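Local atomic coordinates of glutamic acid/alanine-rich protein (Trypanosoma congolense, PDB entry 2Y44), a protein that probably forms part of the surface coat of the parasite, its ectodomain being an elongated bundle of helices. Residues Val129-Leu134 against Leu163-Glu167. Residues are numbered along the deposited sequence; the frame is centred on the assembly and turned at random.
Sequences VTSKSL and LKSLE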
ATOM      1  N   VAL A 129      -4.689   5.091  -5.281  1.00 29.41           N
ATOM      2  CA  VAL A 129      -3.567   5.934  -4.870  1.00 26.47           C
ATOM      3  C   VAL A 129      -2.315   5.053  -4.856  1.00 24.81           C
ATOM      4  O   VAL A 129      -2.365   3.897  -4.418  1.00 23.15           O
ATOM      5  CB  VAL A 129      -3.827   6.559  -3.455  1.00 26.80           C
ATOM      6  CG1 VAL A 129      -4.262   5.476  -2.495  1.00 29.44           C
ATOM      7  CG2 VAL A 129      -2.596   7.258  -2.901  1.00 26.11           C
ATOM      8  N   THR A 130      -1.230   5.562  -5.432  1.00 20.19           N
ATOM      9  CA  THR A 130       0.047   4.880  -5.407  1.00 19.81           C
ATOM     10  C   THR A 130       1.124   5.819  -4.872  1.00 19.23           C
ATOM     11  O   THR A 130       0.911   7.027  -4.736  1.00 20.38           O
ATOM     12  CB  THR A 130       0.454   4.454  -6.812  1.00 20.56           C
ATOM     13  OG1 THR A 130       0.560   5.614  -7.639  1.00 19.24           O
ATOM     14  CG2 THR A 130      -0.599   3.526  -7.440  1.00 23.34           C
ATOM     15  N   SER A 131       2.295   5.289  -4.574  1.00 18.15           N
ATOM     16  CA  SER A 131       3.364   6.189  -4.155  1.00 18.89           C
ATOM     17  C   SER A 131       3.621   7.239  -5.244  1.00 16.27           C
ATOM     18  O   SER A 131       3.987   8.379  -4.954  1.00 18.06           O
ATOM     19  CB  SER A 131       4.628   5.396  -3.825  1.00 18.55           C
ATOM     20  OG  SER A 131       5.022   4.656  -4.980  1.00 19.39           O
ATOM     21  N   LYS A 132       3.454   6.865  -6.504  1.00 17.08           N
ATOM     22  CA  LYS A 132       3.646   7.827  -7.607  1.00 17.75           C
ATOM     23  C   LYS A 132       2.553   8.918  -7.637  1.00 17.39           C
ATOM     24  O   LYS A 132       2.856  10.091  -7.761  1.00 16.67           O
ATOM     25  CB  LYS A 132       3.651   7.111  -8.965  1.00 18.07           C
ATOM     26  CG  LYS A 132       3.975   8.056 -10.111  1.00 26.25           C
ATOM     27  CD  LYS A 132       3.537   7.508 -11.467  1.00 36.59           C
ATOM     28  CE  LYS A 132       4.688   6.835 -12.193  1.00 41.16           C
ATOM     29  NZ  LYS A 132       4.202   6.095 -13.396  1.00 44.65           N
ATOM     30  N   SER A 133       1.281   8.534  -7.546  1.00 17.01           N
ATOM     31  CA  SER A 133       0.197   9.562  -7.607  1.00 15.38           C
ATOM     32  C   SER A 133       0.237  10.508  -6.394  1.00 14.48           C
ATOM     33  O   SER A 133       0.017  11.723  -6.511  1.00 14.61           O
ATOM     34  CB  SER A 133      -1.188   8.931  -7.711  1.00 15.66           C
ATOM     35  OG  SER A 133      -1.500   8.200  -6.530  1.00 19.00           O
ATOM     36  N   LEU A 134       0.587   9.941  -5.251  1.00 14.92           N
ATOM     37  CA  LEU A 134       0.747  10.705  -4.014  1.00 15.37           C
ATOM     38  C   LEU A 134       1.953  11.657  -4.116  1.00 15.43           C
ATOM     39  O   LEU A 134       1.810  12.855  -3.879  1.00 16.63           O
ATOM     40  CB  LEU A 134       0.911   9.717  -2.872  1.00 17.14           C
ATOM     41  CG  LEU A 134       1.238  10.179  -1.481  1.00 23.12           C
ATOM     42  CD1 LEU A 134       0.015  10.981  -1.030  1.00 20.16           C
ATOM     43  CD2 LEU A 134       1.424   8.904  -0.593  1.00 22.82           C
ATOM     44  N   LEU A 163       3.873   4.317   1.651  1.00 16.75           N
ATOM     45  CA  LEU A 163       3.154   3.633   0.571  1.00 19.12           C
ATOM     46  C   LEU A 163       4.092   2.767  -0.279  1.00 19.91           C
ATOM     47  O   LEU A 163       3.733   1.647  -0.640  1.00 17.59           O
ATOM     48  CB  LEU A 163       2.365   4.621  -0.312  1.00 21.91           C
ATOM     49  CG  LEU A 163       1.250   4.048  -1.207  1.00 27.86           C
ATOM     50  CD1 LEU A 163       0.379   3.076  -0.441  1.00 25.01           C
ATOM     51  CD2 LEU A 163       0.368   5.142  -1.800  1.00 31.24           C
ATOM     52  N   LYS A 164       5.297   3.264  -0.573  1.00 19.93           N
ATOM     53  CA  LYS A 164       6.301   2.425  -1.249  1.00 19.77           C
ATOM     54  C   LYS A 164       6.581   1.121  -0.466  1.00 19.81           C
ATOM     55  O   LYS A 164       6.807   0.049  -1.073  1.00 18.63           O
ATOM     56  CB  LYS A 164       7.624   3.184  -1.431  1.00 19.15           C
ATOM     57  CG  LYS A 164       7.584   4.180  -2.579  1.00 24.49           C
ATOM     58  CD  LYS A 164       8.921   4.860  -2.721  1.00 27.82           C
ATOM     59  CE  LYS A 164       8.990   5.652  -4.026  1.00 31.93           C
ATOM     60  NZ  LYS A 164      10.196   6.528  -4.090  1.00 33.04           N
ATOM     61  N   SER A 165       6.618   1.224   0.859  1.00 15.16           N
ATOM     62  CA  SER A 165       6.846   0.027   1.714  1.00 17.53           C
ATOM     63  C   SER A 165       5.754  -0.970   1.455  1.00 16.28           C
ATOM     64  O   SER A 165       6.029  -2.164   1.343  1.00 17.04           O
ATOM     65  CB  SER A 165       6.897   0.344   3.207  1.00 18.31           C
ATOM     66  OG  SER A 165       8.085   1.030   3.542  1.00 24.89           O
ATOM     67  N   LEU A 166       4.495  -0.498   1.432  1.00 14.39           N
ATOM     68  CA  LEU A 166       3.378  -1.449   1.263  1.00 14.32           C
ATOM     69  C   LEU A 166       3.393  -2.018  -0.151  1.00 15.18           C
ATOM     70  O   LEU A 166       3.106  -3.201  -0.363  1.00 15.17           O
ATOM     71  CB  LEU A 166       2.035  -0.740   1.488  1.00 15.44           C
ATOM     72  CG  LEU A 166       1.738  -0.539   2.961  1.00 16.53           C
ATOM     73  CD1 LEU A 166       0.676   0.559   3.135  1.00 17.76           C
ATOM     74  CD2 LEU A 166       1.295  -1.899   3.587  1.00 17.44           C
ATOM     75  N   GLU A 167       3.802  -1.196  -1.119  1.00 15.70           N
ATOM     76  CA  GLU A 167       3.912  -1.660  -2.517  1.00 17.48           C
ATOM     77  C   GLU A 167       5.004  -2.709  -2.612  1.00 16.02           C
ATOM     78  O   GLU A 167       4.826  -3.717  -3.288  1.00 18.64           O
ATOM     79  CB  GLU A 167       4.189  -0.497  -3.487  1.00 19.66           C
ATOM     80  CG  GLU A 167       2.963   0.380  -3.738  1.00 17.06           C
ATOM     81  CD  GLU A 167       3.328   1.772  -4.249  1.00 19.62           C
ATOM     82  OE1 GLU A 167       4.539   2.077  -4.381  1.00 18.02           O
ATOM     83  OE2 GLU A 167       2.387   2.556  -4.502  1.00 19.90           O
TER
HETATM   84  O   HOH W   1      -0.223   1.530  -3.936  1.00 25.48           O
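Glu167 OE2 takes the backbone N-H of Ser131 at 2.7 Å, in a nearly straight bond (167°), and a second hydrogen from a water 2.9 Å away. The amide arrives on the syn side of that oxygen, 18° out of the carboxylate plane. The other oxygen is engaged too: Ser131 OG donates to the syn lone pair of Glu167 OE1, so one serine grips both ends of the carboxylate. A chi1 of 59° tucks OG between its own backbone N and carbonyl carbon, which lets hydroxyl and amide reach the same group. The water also donates to Val129 O, tying the carboxylate to the chain just ahead of the helix. Ser131 is the first residue of helix 131-144, where the amides have no acceptor from a preceding turn; the negative charge there is probably favoured by the helix dipole. Thr130 is the N-cap and makes a capping box with Ser133: Ser133 N donates to Thr130 OG1 at 3.0 Å, and Thr130 N to Ser133 OG, which also bonds Gln14. The acid from helix 149-183 thus complements the cap within GARP's long helical bundle. Leu163 presses CD2 against the Thr130-Ser131 peptide, 3.2 Å from Thr130 C. Leu163 CD2 also lies 3.8 Å from Val129 CG2 and touches Leu134 CD2, while Val129 and Leu134 continue onto helices 2-16 and 18-53. On the other flank, Lys164 lays CG tightly against Ser131 CB, at 3.4 Å, before its extended chain runs on toward solvent.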